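Local coordinates for protein AxyAgu115A (Amphibacillus xylanus NBRC 15112, PDB 6NPS) that is a family GH115 alpha-glucuronidase that probably hydrolyses glucuronic acid side groups from xylans such as arabinoglucuronoxylan, at residues 333-338 / 346-351; 426-431 / 483-488; 432-437 / 821-826. The protein carries 3 engineered substitutions. One frame throughout, in Å; residues are numbered along the deposited sequence.

Contact 1. Residues 333-338 / 346-351; sequences KLIKEH and VPRMLA
Ile335 packs on Val346 and Arg348 in a small, buried helix-to-strand contact on the outside of a TIM barrel. Here helix 317-338, at its C-terminal end, meets strand 348-351 and the residues leading into it. The helix links strands 298-300 and 348-351, which lie side by side and parallel in the barrel sheet, so the contact closes the second half of a beta-alpha-beta crossover. The two branches of Ile335 divide the work. Ile335 CG2, held anti to the backbone N (chi1 -70° for CG1), meets Val346 CG1 at 3.8 Å. The longer branch carries Ile335 CD1 onward to the aliphatic part of Arg348, where Arg348 CD is the nearest atom at 3.9 Å. Ile298 of the preceding barrel strand touches both Ile335 and Val346 and so joins this apolar cluster. Arg348 offers its methylenes to Ile335, and its NH1 is hydrogen-bonded to Asn332 OD1 of the same helix, one residue before the 333-338 segment. A bend at chi3 (-72°) turns the guanidinium back along its own chain, and Arg348 NE donates to Val346 O at 3.1 Å in a nearly straight bond (165°), with the oxygen lying at the edge of the guanidinium and in its plane.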
loop_
_atom_site.group_PDB
_atom_site.type_symbol
_atom_site.label_atom_id
_atom_site.label_comp_id
_atom_site.label_asym_id
_atom_site.label_seq_id
_atom_site.Cartn_x
_atom_site.Cartn_y
_atom_site.Cartn_z
ATOM N N LYS A 333 9.121 -55.349 -21.507
ATOM C CA LYS A 333 9.190 -56.286 -22.637
ATOM C C LYS A 333 10.271 -55.853 -23.625
ATOM O O LYS A 333 11.068 -56.670 -24.089
ATOM C CB LYS A 333 7.837 -56.381 -23.342
ATOM C CG LYS A 333 7.515 -57.763 -23.886
ATOM C CD LYS A 333 6.717 -57.677 -25.176
ATOM C CE LYS A 333 6.942 -58.903 -26.047
ATOM N NZ LYS A 333 6.438 -58.700 -27.433
ATOM N N LEU A 334 10.288 -54.562 -23.937
ATOM C CA LEU A 334 11.339 -53.979 -24.764
ATOM C C LEU A 334 12.724 -54.173 -24.139
ATOM O O LEU A 334 13.678 -54.584 -24.817
ATOM C CB LEU A 334 11.038 -52.506 -24.988
ATOM C CG LEU A 334 9.866 -52.203 -25.924
ATOM C CD1 LEU A 334 9.780 -50.678 -25.976
ATOM C CD2 LEU A 334 10.080 -52.846 -27.286
ATOM N N ILE A 335 12.838 -53.952 -22.836
ATOM C CA ILE A 335 14.150 -54.060 -22.200
ATOM C C ILE A 335 14.662 -55.499 -22.262
ATOM O O ILE A 335 15.812 -55.743 -22.651
ATOM C CB ILE A 335 14.075 -53.501 -20.766
ATOM C CG1 ILE A 335 13.906 -51.979 -20.827
ATOM C CG2 ILE A 335 15.324 -53.901 -19.963
ATOM C CD1 ILE A 335 13.417 -51.358 -19.513
ATOM N N LYS A 336 13.775 -56.443 -22.022
ATOM C CA LYS A 336 14.141 -57.839 -22.097
ATOM C C LYS A 336 14.590 -58.215 -23.514
ATOM O O LYS A 336 15.482 -59.047 -23.679
ATOM C CB LYS A 336 12.970 -58.724 -21.666
ATOM C CG LYS A 336 13.253 -59.576 -20.440
ATOM C CD LYS A 336 11.966 -60.009 -19.758
ATOM C CE LYS A 336 12.025 -61.471 -19.345
ATOM N NZ LYS A 336 11.719 -62.382 -20.482
ATOM N N GLU A 337 13.978 -57.610 -24.533
ATOM C CA GLU A 337 14.266 -58.019 -25.919
ATOM C C GLU A 337 15.537 -57.379 -26.471
ATOM O O GLU A 337 16.233 -58.000 -27.277
ATOM C CB GLU A 337 13.090 -57.675 -26.835
ATOM C CG GLU A 337 11.850 -58.513 -26.588
ATOM C CD GLU A 337 10.592 -57.954 -27.261
ATOM O OE1 GLU A 337 10.592 -56.777 -27.693
ATOM O OE2 GLU A 337 9.585 -58.692 -27.325
ATOM N N HIS A 338 15.873 -56.164 -26.038
ATOM C CA HIS A 338 16.909 -55.379 -26.682
ATOM C C HIS A 338 18.035 -54.931 -25.768
ATOM O O HIS A 338 18.946 -54.249 -26.246
ATOM C CB HIS A 338 16.286 -54.145 -27.333
ATOM C CG HIS A 338 15.184 -54.485 -28.284
ATOM N ND1 HIS A 338 15.376 -55.332 -29.360
ATOM C CD2 HIS A 338 13.875 -54.136 -28.301
ATOM C CE1 HIS A 338 14.233 -55.479 -30.007
ATOM N NE2 HIS A 338 13.309 -54.761 -29.390
ATOM N N VAL A 346 19.051 -55.690 -15.014
ATOM C CA VAL A 346 18.984 -54.383 -15.656
ATOM C C VAL A 346 18.497 -53.362 -14.633
ATOM O O VAL A 346 17.323 -53.396 -14.231
ATOM C CB VAL A 346 18.079 -54.397 -16.895
ATOM C CG1 VAL A 346 18.148 -53.039 -17.568
ATOM C CG2 VAL A 346 18.541 -55.500 -17.817
ATOM N N PRO A 347 19.330 -52.411 -14.226
ATOM C CA PRO A 347 18.866 -51.375 -13.280
ATOM C C PRO A 347 17.794 -50.505 -13.929
ATOM O O PRO A 347 17.986 -49.943 -15.016
ATOM C CB PRO A 347 20.134 -50.568 -12.967
ATOM C CG PRO A 347 21.282 -51.452 -13.391
ATOM C CD PRO A 347 20.752 -52.270 -14.574
ATOM N N ARG A 348 16.655 -50.402 -13.254
ATOM C CA ARG A 348 15.558 -49.585 -13.726
ATOM C C ARG A 348 15.014 -48.788 -12.553
ATOM O O ARG A 348 15.181 -49.174 -11.384
ATOM C CB ARG A 348 14.442 -50.421 -14.353
ATOM C CG ARG A 348 14.835 -51.200 -15.605
ATOM C CD ARG A 348 13.938 -52.438 -15.783
ATOM N NE ARG A 348 14.245 -53.465 -14.785
ATOM C CZ ARG A 348 13.360 -54.328 -14.287
ATOM N NH1 ARG A 348 12.095 -54.320 -14.704
ATOM N NH2 ARG A 348 13.740 -55.216 -13.382
ATOM N N MET A 349 14.364 -47.665 -12.884
ATOM C CA MET A 349 13.872 -46.732 -11.876
ATOM C C MET A 349 12.525 -46.174 -12.324
ATOM O O MET A 349 12.347 -45.806 -13.492
ATOM C CB MET A 349 14.870 -45.587 -11.647
ATOM C CG MET A 349 14.441 -44.534 -10.584
ATOM S SD MET A 349 13.672 -43.068 -11.385
ATOM C CE MET A 349 15.136 -42.270 -12.072
ATOM N N LEU A 350 11.588 -46.092 -11.381
ATOM C CA LEU A 350 10.297 -45.459 -11.606
ATOM C C LEU A 350 10.201 -44.271 -10.660
ATOM O O LEU A 350 10.360 -44.425 -9.446
ATOM C CB LEU A 350 9.155 -46.447 -11.387
ATOM C CG LEU A 350 7.810 -45.722 -11.391
ATOM C CD1 LEU A 350 7.482 -45.246 -12.819
ATOM C CD2 LEU A 350 6.731 -46.660 -10.865
ATOM N N ALA A 351 10.000 -43.083 -11.213
ATOM C CA ALA A 351 9.935 -41.879 -10.404
ATOM C C ALA A 351 8.528 -41.719 -9.846
ATOM O O ALA A 351 7.561 -41.675 -10.609
ATOM C CB ALA A 351 10.324 -40.668 -11.244
#

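Contact 2. Residues 426-431 / 483-488; sequences SYLPKI and DDYTKQ
Leu428, in the first turn of barrel helix 428-440, packs against Tyr485 and Thr486 of helix 482-494, a later helix lying against the outside of the TIM barrel. One methyl does the touching: Leu428 CD1 lies 4.0 Å from Tyr485 CD2 and 3.5 Å from Thr486 OG1, at the junction of the two side chains. It approaches the tyrosine ring obliquely, and the leucine and tyrosine side chains run at about right angles. The methyl's approach to Thr486 OG1 is plain van der Waals contact; the hydroxyl has its hydrogen bond with Thr482 O in its own helix. Tyr485 is held by edge-to-face rings, Trp474 and Phe463, and by Asp466 OD2 at its hydroxyl; a glycerol molecule, probably from the crystallisation liquor, lies near its side chain.

A single water makes a second link. Tyr427, at the N-cap position of helix 428-440, sends its ring out with CG anti to the backbone N (chi1 -175°), and the water donates both to Tyr427 OH (3.0 Å) and to Asp483 OD1 (3.2 Å). Tyr427 OH is also hydrogen-bonded to Gly822 O. Pro429 CD sits 3.5 Å above the plane of the Tyr427 ring, over its centre, and so covers one face. The arrangement is helix-on-helix packing on the outside of a TIM barrel, where a helix following the last barrel strand rests against the first turn of a barrel helix.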
loop_
_atom_site.group_PDB
_atom_site.type_symbol
_atom_site.label_atom_id
_atom_site.label_comp_id
_atom_site.label_asym_id
_atom_site.label_seq_id
_atom_site.Cartn_x
_atom_site.Cartn_y
_atom_site.Cartn_z
ATOM N N SER A 426 20.582 -23.235 0.132
ATOM C CA SER A 426 20.399 -24.419 0.958
ATOM C C SER A 426 21.379 -24.442 2.135
ATOM O O SER A 426 22.466 -23.853 2.107
ATOM C CB SER A 426 20.542 -25.697 0.133
ATOM O OG SER A 426 19.647 -25.640 -0.993
ATOM N N TYR A 427 20.979 -25.142 3.178
ATOM C CA TYR A 427 21.598 -25.002 4.500
ATOM C C TYR A 427 21.888 -26.395 5.022
ATOM O O TYR A 427 20.971 -27.209 5.115
ATOM C CB TYR A 427 20.609 -24.236 5.392
ATOM C CG TYR A 427 21.067 -23.864 6.796
ATOM C CD1 TYR A 427 22.219 -23.160 7.002
ATOM C CD2 TYR A 427 20.286 -24.223 7.902
ATOM C CE1 TYR A 427 22.647 -22.843 8.349
ATOM C CE2 TYR A 427 20.668 -23.912 9.200
ATOM C CZ TYR A 427 21.837 -23.202 9.418
ATOM O OH TYR A 427 22.198 -22.908 10.712
ATOM N N LEU A 428 23.146 -26.671 5.390
ATOM C CA LEU A 428 23.535 -28.046 5.716
ATOM C C LEU A 428 22.696 -28.698 6.802
ATOM O O LEU A 428 22.323 -29.873 6.625
ATOM C CB LEU A 428 25.024 -28.106 6.086
ATOM C CG LEU A 428 26.010 -27.780 4.949
ATOM C CD1 LEU A 428 27.410 -28.359 5.284
ATOM C CD2 LEU A 428 25.571 -28.277 3.565
ATOM N N PRO A 429 22.354 -28.028 7.914
ATOM C CA PRO A 429 21.533 -28.696 8.942
ATOM C C PRO A 429 20.228 -29.234 8.433
ATOM O O PRO A 429 19.785 -30.307 8.865
ATOM C CB PRO A 429 21.301 -27.572 9.981
ATOM C CG PRO A 429 22.568 -26.758 9.882
ATOM C CD PRO A 429 22.884 -26.727 8.400
ATOM N N LYS A 430 19.572 -28.490 7.538
ATOM C CA LYS A 430 18.331 -28.951 6.945
ATOM C C LYS A 430 18.569 -30.148 6.026
ATOM O O LYS A 430 17.820 -31.141 6.063
ATOM C CB LYS A 430 17.697 -27.801 6.171
ATOM C CG LYS A 430 16.493 -28.176 5.296
ATOM C CD LYS A 430 15.240 -28.323 6.097
ATOM C CE LYS A 430 14.016 -28.532 5.170
ATOM N NZ LYS A 430 13.356 -27.266 4.736
ATOM N N ILE A 431 19.595 -30.064 5.183
ATOM C CA ILE A 431 19.924 -31.195 4.303
ATOM C C ILE A 431 20.210 -32.436 5.123
ATOM O O ILE A 431 19.769 -33.544 4.772
ATOM C CB ILE A 431 21.116 -30.861 3.385
ATOM C CG1 ILE A 431 20.782 -29.672 2.494
ATOM C CG2 ILE A 431 21.466 -32.049 2.476
ATOM C CD1 ILE A 431 22.041 -29.084 1.815
ATOM N N ASP A 483 28.586 -28.391 11.164
ATOM C CA ASP A 483 29.599 -27.363 11.398
ATOM C C ASP A 483 31.000 -27.929 11.223
ATOM O O ASP A 483 31.862 -27.288 10.613
ATOM C CB ASP A 483 29.472 -26.770 12.806
ATOM C CG ASP A 483 28.319 -25.787 12.936
ATOM O OD1 ASP A 483 27.605 -25.535 11.932
ATOM O OD2 ASP A 483 28.126 -25.269 14.065
ATOM N N ASP A 484 31.276 -29.082 11.839
ATOM C CA ASP A 484 32.545 -29.772 11.600
ATOM C C ASP A 484 32.752 -30.093 10.119
ATOM O O ASP A 484 33.872 -29.962 9.603
ATOM C CB ASP A 484 32.617 -31.051 12.429
ATOM C CG ASP A 484 32.866 -30.766 13.905
ATOM O OD1 ASP A 484 33.179 -29.601 14.260
ATOM O OD2 ASP A 484 32.738 -31.708 14.714
ATOM N N TYR A 485 31.697 -30.529 9.416
ATOM C CA TYR A 485 31.849 -30.774 7.977
ATOM C C TYR A 485 32.279 -29.494 7.271
ATOM O O TYR A 485 33.212 -29.495 6.456
ATOM C CB TYR A 485 30.546 -31.273 7.331
ATOM C CG TYR A 485 30.799 -31.580 5.853
ATOM C CD1 TYR A 485 31.245 -32.823 5.469
ATOM C CD2 TYR A 485 30.646 -30.586 4.859
ATOM C CE1 TYR A 485 31.526 -33.123 4.111
ATOM C CE2 TYR A 485 30.921 -30.852 3.531
ATOM C CZ TYR A 485 31.356 -32.121 3.161
ATOM O OH TYR A 485 31.624 -32.392 1.849
ATOM N N THR A 486 31.610 -28.380 7.594
ATOM C CA THR A 486 31.919 -27.116 6.932
ATOM C C THR A 486 33.366 -26.746 7.171
ATOM O O THR A 486 34.095 -26.394 6.234
ATOM C CB THR A 486 30.962 -26.026 7.432
ATOM O OG1 THR A 486 29.626 -26.491 7.242
ATOM C CG2 THR A 486 31.111 -24.688 6.675
ATOM N N LYS A 487 33.827 -26.888 8.422
ATOM C CA LYS A 487 35.196 -26.505 8.721
ATOM C C LYS A 487 36.174 -27.397 7.992
ATOM O O LYS A 487 37.216 -26.930 7.530
ATOM C CB LYS A 487 35.445 -26.552 10.229
ATOM C CG LYS A 487 34.590 -25.519 10.962
ATOM C CD LYS A 487 34.905 -25.567 12.472
ATOM C CE LYS A 487 34.521 -24.245 13.134
ATOM N NZ LYS A 487 33.282 -24.314 13.945
ATOM N N GLN A 488 35.883 -28.698 7.919
ATOM C CA GLN A 488 36.742 -29.578 7.133
ATOM C C GLN A 488 36.711 -29.214 5.652
ATOM O O GLN A 488 37.734 -29.342 4.942
ATOM C CB GLN A 488 36.325 -31.047 7.334
ATOM C CG GLN A 488 36.806 -31.538 8.702
ATOM C CD GLN A 488 36.366 -32.951 9.062
ATOM O OE1 GLN A 488 36.420 -33.871 8.241
ATOM N NE2 GLN A 488 35.947 -33.129 10.314
HETATM O O HOH W 1 24.681 -24.229 11.745
#

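Contact 3. Residues 432-437 / 821-826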
loop_
_atom_site.group_PDB
_atom_site.type_symbol
_atom_site.label_atom_id
_atom_site.label_comp_id
_atom_site.label_asym_id
_atom_site.label_seq_id
_atom_site.Cartn_x
_atom_site.Cartn_y
_atom_site.Cartn_z
ATOM N N TRP A 432 21.010 -32.286 6.201
ATOM C CA TRP A 432 21.323 -33.433 7.046
ATOM C C TRP A 432 20.047 -34.027 7.632
ATOM O O TRP A 432 19.844 -35.245 7.598
ATOM C CB TRP A 432 22.309 -33.037 8.158
ATOM C CG TRP A 432 22.615 -34.146 9.106
ATOM C CD1 TRP A 432 23.670 -35.007 9.029
ATOM C CD2 TRP A 432 21.854 -34.542 10.253
ATOM N NE1 TRP A 432 23.619 -35.903 10.051
ATOM C CE2 TRP A 432 22.524 -35.635 10.832
ATOM C CE3 TRP A 432 20.685 -34.071 10.856
ATOM C CZ2 TRP A 432 22.054 -36.281 11.975
ATOM C CZ3 TRP A 432 20.220 -34.719 11.998
ATOM C CH2 TRP A 432 20.909 -35.796 12.547
ATOM N N GLU A 433 19.158 -33.171 8.157
ATOM C CA GLU A 433 17.959 -33.680 8.815
ATOM C C GLU A 433 17.059 -34.422 7.826
ATOM O O GLU A 433 16.492 -35.468 8.146
ATOM C CB GLU A 433 17.196 -32.526 9.473
ATOM C CG GLU A 433 15.993 -32.957 10.301
ATOM C CD GLU A 433 14.676 -32.724 9.555
ATOM O OE1 GLU A 433 14.670 -31.900 8.606
ATOM O OE2 GLU A 433 13.653 -33.351 9.920
ATOM N N GLN A 434 16.858 -33.856 6.653
ATOM C CA GLN A 434 15.967 -34.501 5.691
ATOM C C GLN A 434 16.602 -35.769 5.119
ATOM O O GLN A 434 15.956 -36.827 5.038
ATOM C CB GLN A 434 15.620 -33.513 4.573
ATOM C CG GLN A 434 14.808 -32.313 5.019
ATOM C CD GLN A 434 13.419 -32.714 5.457
ATOM O OE1 GLN A 434 12.645 -33.240 4.682
ATOM N NE2 GLN A 434 13.103 -32.477 6.725
ATOM N N MET A 435 17.852 -35.676 4.651
ATOM C CA MET A 435 18.435 -36.846 3.987
ATOM C C MET A 435 18.773 -37.957 4.966
ATOM O O MET A 435 18.677 -39.126 4.593
ATOM C CB MET A 435 19.679 -36.459 3.175
ATOM C CG MET A 435 19.372 -35.645 1.878
ATOM S SD MET A 435 17.999 -36.241 0.870
ATOM C CE MET A 435 18.656 -37.859 0.283
ATOM N N THR A 436 19.112 -37.652 6.243
ATOM C CA THR A 436 19.263 -38.774 7.166
ATOM C C THR A 436 17.928 -39.414 7.494
ATOM O O THR A 436 17.874 -40.625 7.731
ATOM C CB THR A 436 19.965 -38.378 8.474
ATOM O OG1 THR A 436 19.222 -37.336 9.146
ATOM C CG2 THR A 436 21.382 -37.903 8.170
ATOM N N MET A 437 16.848 -38.632 7.540
ATOM C CA MET A 437 15.543 -39.246 7.743
ATOM C C MET A 437 15.185 -40.193 6.592
ATOM O O MET A 437 14.612 -41.273 6.814
ATOM C CB MET A 437 14.490 -38.166 7.883
ATOM C CG MET A 437 13.183 -38.708 8.349
ATOM S SD MET A 437 12.064 -37.353 8.659
ATOM C CE MET A 437 10.621 -38.216 9.240
ATOM N N ASP A 821 21.359 -28.123 16.629
ATOM C CA ASP A 821 21.989 -26.809 16.730
ATOM C C ASP A 821 21.840 -26.050 15.425
ATOM O O ASP A 821 22.004 -26.617 14.343
ATOM C CB ASP A 821 23.479 -26.941 17.053
ATOM C CG ASP A 821 23.744 -27.693 18.359
ATOM O OD1 ASP A 821 22.835 -27.755 19.221
ATOM O OD2 ASP A 821 24.877 -28.211 18.519
ATOM N N GLY A 822 21.497 -24.763 15.531
ATOM C CA GLY A 822 21.430 -23.896 14.356
ATOM C C GLY A 822 20.314 -24.204 13.386
ATOM O O GLY A 822 20.237 -23.570 12.334
ATOM N N TYR A 823 19.424 -25.131 13.714
ATOM C CA TYR A 823 18.382 -25.525 12.781
ATOM C C TYR A 823 17.296 -24.450 12.712
ATOM O O TYR A 823 17.085 -23.689 13.663
ATOM C CB TYR A 823 17.808 -26.876 13.213
ATOM C CG TYR A 823 16.954 -27.551 12.181
ATOM C CD1 TYR A 823 15.624 -27.221 12.065
ATOM C CD2 TYR A 823 17.471 -28.527 11.318
ATOM C CE1 TYR A 823 14.834 -27.802 11.146
ATOM C CE2 TYR A 823 16.653 -29.131 10.368
ATOM C CZ TYR A 823 15.337 -28.760 10.296
ATOM O OH TYR A 823 14.470 -29.315 9.379
ATOM N N GLY A 824 16.660 -24.330 11.540
ATOM C CA GLY A 824 15.462 -23.511 11.441
ATOM C C GLY A 824 15.710 -22.018 11.258
ATOM O O GLY A 824 16.801 -21.559 10.895
ATOM N N LYS A 825 14.657 -21.242 11.542
ATOM C CA LYS A 825 14.689 -19.812 11.272
ATOM C C LYS A 825 15.400 -19.051 12.367
ATOM O O LYS A 825 15.984 -17.989 12.098
ATOM C CB LYS A 825 13.272 -19.268 11.095
ATOM C CG LYS A 825 12.625 -19.794 9.804
ATOM C CD LYS A 825 11.229 -19.220 9.609
ATOM C CE LYS A 825 11.232 -17.799 9.041
ATOM N NZ LYS A 825 9.800 -17.358 8.708
ATOM N N THR A 826 15.363 -19.566 13.594
ATOM C CA THR A 826 15.953 -18.842 14.717
ATOM C C THR A 826 16.981 -19.729 15.434
ATOM O O THR A 826 17.897 -20.253 14.785
ATOM C CB THR A 826 14.840 -18.290 15.642
ATOM O OG1 THR A 826 14.025 -19.348 16.169
ATOM C CG2 THR A 826 13.905 -17.303 14.855
#
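Tyr823 and Glu433 carry this contact almost alone, Tyr823 reaching out of the loop between strands 814-821 and 828-833 to helix 428-440 of the TIM barrel. Tyr823 OH donates to Glu433 OE1 at 2.7 Å. The hydroxyl comes down on the carboxylate from above its plane, 64° out of it, and the carboxylate stands nearly perpendicular to the phenol ring. The same pair also packs through carbon: Glu433 CB lies 3.6 Å from Tyr823 CE2, approaching the ring obliquely. Glu433 leaves the helix with CG anti to the backbone N and then bends at chi2 (-102°), which turns OE1 toward the phenol hydroxyl.

Both carboxylate oxygens are engaged. Tyr823 OH and Gln434 NE2 approach Glu433 OE1 from opposite faces of the carboxylate plane, the second on the syn side at a doubtfully short 2.5 Å. OE2 forms a salt bridge with Lys831 of strand 828-833, and Gln434 OE1 is itself fixed by Leu390 N. Replacing Glu433 with an alanine would probably leave the buried Tyr823 hydroxyl without its acceptor and Lys831 without this carboxylate partner. The contact is an interdomain junction, in which a buried acid on a barrel helix is shared by a loop and a strand of the C-terminal, probably galactose-binding-like, beta domain.

Along the chain contact 1 closes before the others open, while contacts 2 and 3 alternate their segments. Contact 1 is separate, its centre about 37 Å from those of both others. Those two have centres only about 10 Å apart, because consecutive turns of helix 428-440, which connects barrel strands 405-410 and 446-450, serve them in turn. They also touch directly: Tyr427 OH lies 2.6 Å from Gly822 O, probably a hydrogen bond, and Lys430 CD packs on Tyr823 OH at 3.5 Å. One barrel helix thus meets both helix 482-494 and the C-terminal domain, whereas contact 1 stays within the barrel.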